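Local coordinates for secreted protein (Streptomyces lividans TK24, PDB 5LXZ) that binds copper and, as a galactose oxidase-like member of the AA5 metalloradical family, probably works as a copper radical oxidase, at residues R25-H30 / G490-R495; T405-A410 / D426-G431; N459-S464 / G476-Y481. The protein carries 1 engineered substitution. All blocks are in the same frame, centred on the assembly; numbering follows the deposited sequence. Where two conformers were deposited one is given.

Contact 1 of 3, residues R25-H30 / G490-R495. With EDO (1,2-ethanediol), chain L.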
loop_
_atom_site.group_PDB
_atom_site.type_symbol
_atom_site.label_atom_id
_atom_site.label_comp_id
_atom_site.label_asym_id
_atom_site.label_seq_id
_atom_site.Cartn_x
_atom_site.Cartn_y
_atom_site.Cartn_z
ATOM N N ARG A 25 0.687 7.083 -22.065
ATOM C CA ARG A 25 0.844 5.833 -21.304
ATOM C C ARG A 25 1.997 5.942 -20.307
ATOM O O ARG A 25 2.950 6.685 -20.495
ATOM C CB ARG A 25 1.040 4.649 -22.212
ATOM C CG ARG A 25 -0.206 4.380 -23.003
ATOM C CD ARG A 25 -0.038 3.197 -23.927
ATOM N NE ARG A 25 -1.108 3.231 -24.924
ATOM C CZ ARG A 25 -1.225 2.399 -25.960
ATOM N NH1 ARG A 25 -0.348 1.420 -26.145
ATOM N NH2 ARG A 25 -2.251 2.542 -26.796
ATOM N N GLN A 26 1.882 5.198 -19.213
ATOM C CA GLN A 26 2.933 5.097 -18.227
ATOM C C GLN A 26 2.668 3.858 -17.425
ATOM O O GLN A 26 1.636 3.204 -17.598
ATOM C CB GLN A 26 2.946 6.335 -17.308
ATOM C CG GLN A 26 1.664 6.439 -16.534
ATOM C CD GLN A 26 1.643 7.575 -15.520
ATOM O OE1 GLN A 26 2.344 8.594 -15.669
ATOM N NE2 GLN A 26 0.825 7.416 -14.493
ATOM N N ASN A 27 3.586 3.562 -16.528
ATOM C CA ASN A 27 3.438 2.436 -15.610
ATOM C C ASN A 27 2.862 2.943 -14.285
ATOM O O ASN A 27 3.614 3.199 -13.358
ATOM C CB ASN A 27 4.761 1.745 -15.362
ATOM C CG ASN A 27 5.383 1.155 -16.624
ATOM O OD1 ASN A 27 4.760 1.108 -17.686
ATOM N ND2 ASN A 27 6.595 0.674 -16.480
ATOM N N THR A 28 1.549 3.097 -14.229
ATOM C CA THR A 28 0.930 3.619 -13.015
ATOM C C THR A 28 1.065 2.620 -11.873
ATOM O O THR A 28 0.582 1.490 -11.949
ATOM C CB THR A 28 -0.570 3.928 -13.231
ATOM O OG1 THR A 28 -0.697 4.831 -14.330
ATOM C CG2 THR A 28 -1.180 4.546 -11.974
ATOM N N ILE A 29 1.657 3.070 -10.787
ATOM C CA ILE A 29 1.885 2.245 -9.591
ATOM C C ILE A 29 1.129 2.796 -8.362
ATOM O O ILE A 29 0.851 2.044 -7.432
ATOM C CB ILE A 29 3.387 2.087 -9.309
ATOM C CG1 ILE A 29 4.010 1.314 -10.495
ATOM C CG2 ILE A 29 3.677 1.376 -8.006
ATOM C CD1 ILE A 29 5.510 1.350 -10.502
ATOM N N HIS A 30 0.730 4.062 -8.376
ATOM C CA HIS A 30 -0.056 4.669 -7.328
ATOM C C HIS A 30 -1.174 5.409 -7.996
ATOM O O HIS A 30 -0.953 6.067 -9.033
ATOM C CB HIS A 30 0.782 5.731 -6.601
ATOM C CG HIS A 30 2.092 5.256 -6.081
ATOM N ND1 HIS A 30 2.344 5.057 -4.739
ATOM C CD2 HIS A 30 3.235 4.923 -6.716
ATOM C CE1 HIS A 30 3.587 4.634 -4.574
ATOM N NE2 HIS A 30 4.134 4.509 -5.760
ATOM N N GLY A 490 8.779 -9.853 -17.975
ATOM C CA GLY A 490 7.475 -9.287 -18.056
ATOM C C GLY A 490 7.530 -7.843 -18.501
ATOM O O GLY A 490 8.569 -7.166 -18.401
ATOM N N LYS A 491 6.391 -7.367 -18.991
ATOM C CA LYS A 491 6.203 -5.991 -19.415
ATOM C C LYS A 491 5.072 -5.402 -18.584
ATOM O O LYS A 491 4.028 -6.017 -18.453
ATOM C CB LYS A 491 5.841 -5.921 -20.903
ATOM C CG LYS A 491 6.942 -6.487 -21.797
ATOM C CD LYS A 491 6.651 -6.220 -23.270
ATOM C CE LYS A 491 7.775 -6.716 -24.164
ATOM N NZ LYS A 491 8.009 -8.173 -23.977
ATOM N N PHE A 492 5.309 -4.213 -18.044
ATOM C CA PHE A 492 4.319 -3.560 -17.204
ATOM C C PHE A 492 3.001 -3.361 -17.962
ATOM O O PHE A 492 2.993 -2.964 -19.115
ATOM C CB PHE A 492 4.888 -2.225 -16.708
ATOM C CG PHE A 492 4.174 -1.685 -15.515
ATOM C CD1 PHE A 492 2.917 -1.065 -15.642
ATOM C CD2 PHE A 492 4.735 -1.813 -14.257
ATOM C CE1 PHE A 492 2.234 -0.619 -14.535
ATOM C CE2 PHE A 492 4.051 -1.328 -13.145
ATOM C CZ PHE A 492 2.804 -0.749 -13.288
ATOM N N GLU A 493 1.888 -3.589 -17.263
ATOM C CA GLU A 493 0.558 -3.473 -17.791
ATOM C C GLU A 493 0.155 -2.011 -17.778
ATOM O O GLU A 493 -0.035 -1.417 -16.724
ATOM C CB GLU A 493 -0.398 -4.329 -16.967
ATOM C CG GLU A 493 -1.842 -4.192 -17.387
ATOM C CD GLU A 493 -2.006 -4.681 -18.819
ATOM O OE1 GLU A 493 -1.978 -5.927 -19.042
ATOM O OE2 GLU A 493 -2.122 -3.797 -19.687
ATOM N N GLN A 494 -0.011 -1.425 -18.961
ATOM C CA GLN A 494 -0.364 -0.020 -19.103
ATOM C C GLN A 494 -1.830 0.209 -19.370
ATOM O O GLN A 494 -2.292 1.338 -19.376
ATOM C CB GLN A 494 0.524 0.653 -20.185
ATOM C CG GLN A 494 2.006 0.580 -19.862
ATOM C CD GLN A 494 2.836 1.463 -20.761
ATOM O OE1 GLN A 494 2.568 1.520 -21.976
ATOM N NE2 GLN A 494 3.856 2.132 -20.204
ATOM N N ARG A 495 -2.600 -0.863 -19.507
ATOM C CA ARG A 495 -4.015 -0.692 -19.703
ATOM C C ARG A 495 -4.705 -0.369 -18.367
ATOM O O ARG A 495 -4.259 -0.804 -17.293
ATOM C CB ARG A 495 -4.623 -1.931 -20.314
ATOM C CG ARG A 495 -4.158 -2.174 -21.742
ATOM C CD ARG A 495 -4.693 -3.481 -22.278
ATOM N NE ARG A 495 -4.105 -4.597 -21.582
ATOM C CZ ARG A 495 -4.470 -5.857 -21.735
ATOM N NH1 ARG A 495 -5.479 -6.160 -22.553
ATOM N NH2 ARG A 495 -3.877 -6.806 -21.031
HETATM C C1 EDO L . 11.059 -6.465 -13.355
HETATM O O1 EDO L . 11.371 -5.842 -12.113
HETATM C C2 EDO L . 10.009 -5.767 -14.195
HETATM O O2 EDO L . 9.523 -6.699 -15.204
HETATM O O HOH W 1 1.235 0.070 -23.680
#
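N27 lays its amide flat against the ring of F492, with the two planes only 9° apart. The stack runs on into a CH-pi contact, because N27 CB sits over the ring and lies 3.4 Å from the ring centroid. N27 CG comes 3.3 Å from F492 CG, near the root of the ring. F492 reaches this place with its ring anti to its own backbone N (chi1 -161°). Around the rest of the ring, T28 O meets F492 CZ at the edge, 3.4 Å away. This buried carbonyl has no polar partner. I29 CG1 touches F492 CZ at 3.7 Å. The N27 amide is fixed at both ends. N27 OD1 accepts from Q494 NE2 at 2.9 Å (151° at the hydrogen), and N27 ND2 donates to G46 O. Q494 OE1 takes a water at 2.6 Å that also accepts from R25 NH1. R25 NE binds F20 O. I29 and H30 both face V42 of strand 39-44, a classic beta bulge. The contact joins the loop from strand 14-18 into the first blade with the loop before strand 496-500. Here the N-terminal strand closes the last blade, as in seven-bladed Kelch propellers.

Contact 2 of 3, residues T405-A410 / D426-G431. With EDO (1,2-ethanediol), chain L; EDO (1,2-ethanediol), chain J.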
loop_
_atom_site.group_PDB
_atom_site.type_symbol
_atom_site.label_atom_id
_atom_site.label_comp_id
_atom_site.label_asym_id
_atom_site.label_seq_id
_atom_site.Cartn_x
_atom_site.Cartn_y
_atom_site.Cartn_z
ATOM N N THR A 405 -4.402 -16.074 -3.182
ATOM C CA THR A 405 -4.374 -14.810 -3.938
ATOM C C THR A 405 -3.461 -13.785 -3.295
ATOM O O THR A 405 -3.849 -13.243 -2.244
ATOM C CB THR A 405 -5.796 -14.217 -4.006
ATOM O OG1 THR A 405 -6.712 -15.193 -4.552
ATOM C CG2 THR A 405 -5.844 -13.003 -4.898
ATOM N N ARG A 406 -2.305 -13.514 -3.906
ATOM C CA ARG A 406 -1.519 -12.321 -3.607
ATOM C C ARG A 406 -2.114 -11.108 -4.317
ATOM O O ARG A 406 -2.661 -11.211 -5.410
ATOM C CB ARG A 406 -0.085 -12.451 -4.106
ATOM C CG ARG A 406 0.799 -13.441 -3.393
ATOM C CD ARG A 406 2.126 -13.443 -4.057
ATOM N NE ARG A 406 3.132 -14.217 -3.357
ATOM C CZ ARG A 406 3.900 -13.765 -2.358
ATOM N NH1 ARG A 406 3.710 -12.549 -1.822
ATOM N NH2 ARG A 406 4.856 -14.519 -1.860
ATOM N N TYR A 407 -1.915 -9.918 -3.737
ATOM C CA TYR A 407 -2.226 -8.662 -4.411
ATOM C C TYR A 407 -3.708 -8.399 -4.732
ATOM O O TYR A 407 -3.976 -7.673 -5.671
ATOM C CB TYR A 407 -1.426 -8.437 -5.708
ATOM C CG TYR A 407 -0.027 -8.960 -5.719
ATOM C CD1 TYR A 407 1.020 -8.296 -5.071
ATOM C CD2 TYR A 407 0.277 -10.082 -6.450
ATOM C CE1 TYR A 407 2.318 -8.785 -5.109
ATOM C CE2 TYR A 407 1.576 -10.558 -6.467
ATOM C CZ TYR A 407 2.594 -9.878 -5.839
ATOM O OH TYR A 407 3.898 -10.387 -5.905
ATOM N N PRO A 408 -4.675 -8.979 -4.012
ATOM C CA PRO A 408 -6.055 -8.672 -4.421
ATOM C C PRO A 408 -6.334 -7.199 -4.277
ATOM O O PRO A 408 -5.893 -6.548 -3.288
ATOM C CB PRO A 408 -6.913 -9.456 -3.415
ATOM C CG PRO A 408 -6.029 -9.530 -2.206
ATOM C CD PRO A 408 -4.617 -9.675 -2.725
ATOM N N GLN A 409 -7.024 -6.647 -5.281
ATOM C CA GLN A 409 -7.565 -5.281 -5.170
ATOM C C GLN A 409 -8.820 -5.327 -4.320
ATOM O O GLN A 409 -9.563 -6.313 -4.353
ATOM C CB GLN A 409 -7.871 -4.718 -6.544
ATOM C CG GLN A 409 -6.655 -4.481 -7.430
ATOM C CD GLN A 409 -6.312 -5.644 -8.359
ATOM O OE1 GLN A 409 -7.062 -5.929 -9.298
ATOM N NE2 GLN A 409 -5.202 -6.315 -8.121
ATOM N N ALA A 410 -9.088 -4.284 -3.527
ATOM C CA ALA A 410 -10.221 -4.239 -2.647
ATOM C C ALA A 410 -10.695 -2.835 -2.443
ATOM O O ALA A 410 -9.932 -2.001 -1.934
ATOM C CB ALA A 410 -9.958 -4.941 -1.341
ATOM N N ASP A 426 0.600 -16.683 -7.449
ATOM C CA ASP A 426 1.997 -16.722 -7.081
ATOM C C ASP A 426 2.649 -15.364 -7.208
ATOM O O ASP A 426 2.074 -14.410 -7.756
ATOM C CB ASP A 426 2.682 -17.779 -7.972
ATOM C CG ASP A 426 3.931 -18.384 -7.355
ATOM O OD1 ASP A 426 4.442 -17.966 -6.270
ATOM O OD2 ASP A 426 4.522 -19.260 -8.054
ATOM N N TYR A 427 3.873 -15.290 -6.719
ATOM C CA TYR A 427 4.705 -14.086 -6.710
ATOM C C TYR A 427 4.783 -13.416 -8.060
ATOM O O TYR A 427 5.155 -14.046 -9.030
ATOM C CB TYR A 427 6.097 -14.454 -6.187
ATOM C CG TYR A 427 7.069 -13.318 -6.160
ATOM C CD1 TYR A 427 7.088 -12.400 -5.105
ATOM C CD2 TYR A 427 8.000 -13.160 -7.181
ATOM C CE1 TYR A 427 8.003 -11.365 -5.069
ATOM C CE2 TYR A 427 8.912 -12.124 -7.183
ATOM C CZ TYR A 427 8.888 -11.196 -6.140
ATOM O OH TYR A 427 9.786 -10.189 -6.122
ATOM N N ARG A 428 4.394 -12.145 -8.137
ATOM C CA ARG A 428 4.471 -11.368 -9.360
ATOM C C ARG A 428 3.869 -12.071 -10.572
ATOM O O ARG A 428 4.389 -11.954 -11.706
ATOM C CB ARG A 428 5.877 -10.876 -9.621
ATOM C CG ARG A 428 6.371 -9.895 -8.564
ATOM C CD ARG A 428 7.653 -9.240 -8.973
ATOM N NE ARG A 428 7.491 -8.453 -10.184
ATOM C CZ ARG A 428 8.455 -7.752 -10.746
ATOM N NH1 ARG A 428 9.695 -7.749 -10.257
ATOM N NH2 ARG A 428 8.192 -7.067 -11.834
ATOM N N GLY A 429 2.770 -12.777 -10.346
ATOM C CA GLY A 429 2.099 -13.445 -11.448
ATOM C C GLY A 429 2.880 -14.570 -12.107
ATOM O O GLY A 429 2.516 -14.948 -13.212
ATOM N N ARG A 430 3.930 -15.069 -11.485
ATOM C CA ARG A 430 4.763 -16.042 -12.206
ATOM C C ARG A 430 3.939 -17.321 -12.430
ATOM O O ARG A 430 3.000 -17.654 -11.690
ATOM C CB ARG A 430 6.062 -16.314 -11.471
ATOM C CG ARG A 430 5.879 -17.159 -10.238
ATOM C CD ARG A 430 7.165 -17.319 -9.454
ATOM N NE ARG A 430 6.860 -17.861 -8.149
ATOM C CZ ARG A 430 7.586 -17.686 -7.052
ATOM N NH1 ARG A 430 8.703 -17.016 -7.091
ATOM N NH2 ARG A 430 7.154 -18.182 -5.910
ATOM N N GLY A 431 4.351 -18.039 -13.467
ATOM C CA GLY A 431 3.575 -19.143 -14.025
ATOM C C GLY A 431 2.238 -18.701 -14.609
ATOM O O GLY A 431 1.267 -19.463 -14.595
HETATM C C1 EDO L . 11.059 -6.465 -13.355
HETATM O O1 EDO L . 11.371 -5.842 -12.113
HETATM C C2 EDO L . 10.009 -5.767 -14.195
HETATM O O2 EDO L . 9.523 -6.699 -15.204
HETATM C C1 EDO J . 11.620 -15.087 -8.408
HETATM O O1 EDO J . 11.491 -15.864 -7.200
HETATM C C2 EDO J . 11.814 -16.115 -9.524
HETATM O O2 EDO J . 10.584 -16.750 -9.730
#
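Y407 OH meets the backbone of R428 and accepts a hydrogen bond from R428 N at 2.9 Å (157° at the hydrogen). The donor lies near the plane of the Y407 ring, at its edge. R406 CG stands anti to the carbonyl carbon (chi1 -69°) and the chain is then extended, which lays it along the D426-Y427 peptide. R406 CD is 3.7 Å from D426 C, and R406 NE is 3.6 Å from Y427 N. The Y427 ring turns its edge to R406, so that its CD1 stands over one face of the guanidinium. R406 CB in turn covers one face of the Y407 ring, 3.3 Å above its plane and toward the rim. Further out, G372 O and S376 O hold R406 NH2. The 426-431 loop is tied internally by G429 N to D426 O and R430 N to Y427 O. D426 OD1 accepts from Y427 N at 2.8 Å. K377 forms a salt bridge with D426, as does R430 in the conformer given. D216 takes both Y427 OH and R428 NH1. In this Kelch blade, one tyrosine oxygen therefore pins the backbone of a loop that carries two arginines, and K377 probably helps keep the D426 carboxylate ionised.

Contact 3 of 3, residues N459-S464 / G476-Y481. With CU (copper (II) ion), chain B.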
loop_
_atom_site.group_PDB
_atom_site.type_symbol
_atom_site.label_atom_id
_atom_site.label_comp_id
_atom_site.label_asym_id
_atom_site.label_seq_id
_atom_site.Cartn_x
_atom_site.Cartn_y
_atom_site.Cartn_z
ATOM N N ASN A 459 -1.479 -8.096 -10.755
ATOM C CA ASN A 459 -0.714 -8.689 -9.657
ATOM C C ASN A 459 0.028 -7.571 -8.941
ATOM O O ASN A 459 -0.636 -6.622 -8.504
ATOM C CB ASN A 459 0.071 -9.970 -10.060
ATOM C CG ASN A 459 1.175 -9.748 -11.093
ATOM O OD1 ASN A 459 2.272 -9.269 -10.782
ATOM N ND2 ASN A 459 0.898 -10.137 -12.350
ATOM N N TYR A 460 1.334 -7.681 -8.795
ATOM C CA TYR A 460 2.187 -6.642 -8.177
ATOM C C TYR A 460 2.008 -5.314 -8.854
ATOM O O TYR A 460 1.791 -5.242 -10.062
ATOM C CB TYR A 460 3.628 -7.124 -8.364
ATOM C CG TYR A 460 4.716 -6.355 -7.727
ATOM C CD1 TYR A 460 4.644 -6.061 -6.388
ATOM C CD2 TYR A 460 5.842 -6.018 -8.446
ATOM C CE1 TYR A 460 5.693 -5.411 -5.767
ATOM C CE2 TYR A 460 6.903 -5.343 -7.823
ATOM C CZ TYR A 460 6.783 -5.057 -6.497
ATOM O OH TYR A 460 7.823 -4.394 -5.864
ATOM N N HIS A 461 2.049 -4.226 -8.071
ATOM C CA HIS A 461 1.981 -2.875 -8.625
ATOM C C HIS A 461 0.671 -2.596 -9.332
ATOM O O HIS A 461 0.685 -1.982 -10.409
ATOM C CB HIS A 461 3.161 -2.592 -9.543
ATOM C CG HIS A 461 4.463 -2.412 -8.829
ATOM N ND1 HIS A 461 5.676 -2.471 -9.474
ATOM C CD2 HIS A 461 4.737 -2.114 -7.535
ATOM C CE1 HIS A 461 6.646 -2.249 -8.614
ATOM N NE2 HIS A 461 6.106 -2.018 -7.437
ATOM N N SER A 462 -0.432 -2.980 -8.697
ATOM C CA SER A 462 -1.786 -2.719 -9.174
ATOM C C SER A 462 -2.560 -1.944 -8.148
ATOM O O SER A 462 -2.039 -1.604 -7.039
ATOM C CB SER A 462 -2.517 -4.031 -9.473
ATOM O OG SER A 462 -1.787 -4.837 -10.353
ATOM N N GLY A 463 -3.811 -1.599 -8.490
ATOM C CA GLY A 463 -4.680 -1.023 -7.499
ATOM C C GLY A 463 -6.038 -0.712 -8.066
ATOM O O GLY A 463 -6.289 -0.996 -9.237
ATOM N N SER A 464 -6.899 -0.131 -7.231
ATOM C CA SER A 464 -8.261 0.182 -7.627
ATOM C C SER A 464 -8.753 1.395 -6.882
ATOM O O SER A 464 -8.364 1.639 -5.722
ATOM C CB SER A 464 -9.201 -0.997 -7.454
ATOM O OG SER A 464 -9.363 -1.367 -6.101
ATOM N N GLY A 476 -2.448 -0.814 -13.295
ATOM C CA GLY A 476 -1.203 -1.439 -12.977
ATOM C C GLY A 476 -1.089 -2.881 -13.364
ATOM O O GLY A 476 -1.904 -3.376 -14.147
ATOM N N SER A 477 -0.029 -3.498 -12.837
ATOM C CA SER A 477 0.339 -4.921 -12.843
ATOM C C SER A 477 1.682 -5.138 -13.464
ATOM O O SER A 477 1.903 -4.821 -14.648
ATOM C CB SER A 477 -0.661 -5.840 -13.534
ATOM O OG SER A 477 -0.339 -7.160 -13.122
ATOM N N ASP A 478 2.579 -5.720 -12.687
ATOM C CA ASP A 478 3.983 -5.791 -13.020
ATOM C C ASP A 478 4.489 -7.199 -12.894
ATOM O O ASP A 478 5.258 -7.539 -11.999
ATOM C CB ASP A 478 4.698 -4.818 -12.064
ATOM C CG ASP A 478 6.071 -4.383 -12.512
ATOM O OD1 ASP A 478 6.599 -4.862 -13.555
ATOM O OD2 ASP A 478 6.630 -3.476 -11.847
ATOM N N SER A 479 4.072 -8.042 -13.831
ATOM C CA SER A 479 4.516 -9.422 -13.827
ATOM C C SER A 479 6.011 -9.548 -14.006
ATOM O O SER A 479 6.614 -8.785 -14.784
ATOM C CB SER A 479 3.873 -10.180 -14.969
ATOM O OG SER A 479 2.468 -10.276 -14.854
ATOM N N LEU A 480 6.590 -10.523 -13.321
ATOM C CA LEU A 480 8.041 -10.740 -13.436
ATOM C C LEU A 480 8.402 -11.326 -14.788
ATOM O O LEU A 480 9.429 -10.966 -15.348
ATOM C CB LEU A 480 8.556 -11.621 -12.310
ATOM C CG LEU A 480 10.071 -11.895 -12.266
ATOM C CD1 LEU A 480 10.870 -10.623 -12.219
ATOM C CD2 LEU A 480 10.330 -12.781 -11.085
ATOM N N TYR A 481 7.520 -12.175 -15.288
ATOM C CA TYR A 481 7.772 -12.856 -16.554
ATOM C C TYR A 481 6.609 -12.620 -17.504
ATOM O O TYR A 481 5.477 -12.392 -17.089
ATOM C CB TYR A 481 7.921 -14.329 -16.307
ATOM C CG TYR A 481 8.981 -14.698 -15.330
ATOM C CD1 TYR A 481 10.328 -14.599 -15.669
ATOM C CD2 TYR A 481 8.653 -15.112 -14.045
ATOM C CE1 TYR A 481 11.330 -14.943 -14.769
ATOM C CE2 TYR A 481 9.639 -15.454 -13.122
ATOM C CZ TYR A 481 10.978 -15.370 -13.496
ATOM O OH TYR A 481 11.980 -15.708 -12.612
HETATM CU CU CU B . 7.006 -1.707 -5.649
HETATM O O HOH W 2 9.059 -1.981 -6.344
#
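The Y460 ring has D478 O at its edge and H461 CD2 over the centre of one face. The H461 imidazole has Y460 CE2 over one face, toward the rim. At its edge lie D478 OD2 and a water bound to copper. H461 ND1 donates to the anti lone pair of D478 OD2 at 2.7 Å, close to the ring plane. This bond fixes the ring's rotation, and H461 NE2 binds copper at 2.0 Å. N47 ND2 also donates to D478 OD2. Y460, Y248 and H548 complete the copper site, and Y460 OH is hydrogen-bonded to Y248 OH. S477 OG accepts from N459 N at 2.8 Å. A chi1 of 64° turns N459 OD1 back to accept from Y460 N at 2.7 Å. N459 ND2 donates to N434 OD1. Replacing N459 with an alanine would probably leave Y460 N and N434 OD1 without these bonds and let the turn move. Backbone bonds run from S477 N to H461 O and, weakly, from D478 N to Y460 O. S462 and G476 form an antiparallel, non-hydrogen-bonded pair between strands 462-466 and 472-476, while S462 and S464 touch Q409 of strand 409-412 in the preceding blade.

Contact 3 sits between the other two, its centre about 8 Å from the centre of each. Contacts 1 and 2 do not touch, and their nearest atoms are about 7 Å apart. D478 is touched by both of the other contacts. F492 CD2 of contact 1 packs on D478 CG at 3.4 Å, and R428 NH2 of contact 2 forms a salt bridge with D478 OD1 at 3.2 Å. Backbone bonds probably join 490-495 to 476-481, with E493 N at 2.9 Å from S477 O. Contact 3 supplies copper ligands; the side chain of I29 in contact 1 is about 5 Å from the same ion and that of R428 in contact 2 about 8 Å. An ethanediol, probably from the crystallisation liquor, bridges R428 NH1 and, weakly, G490 O.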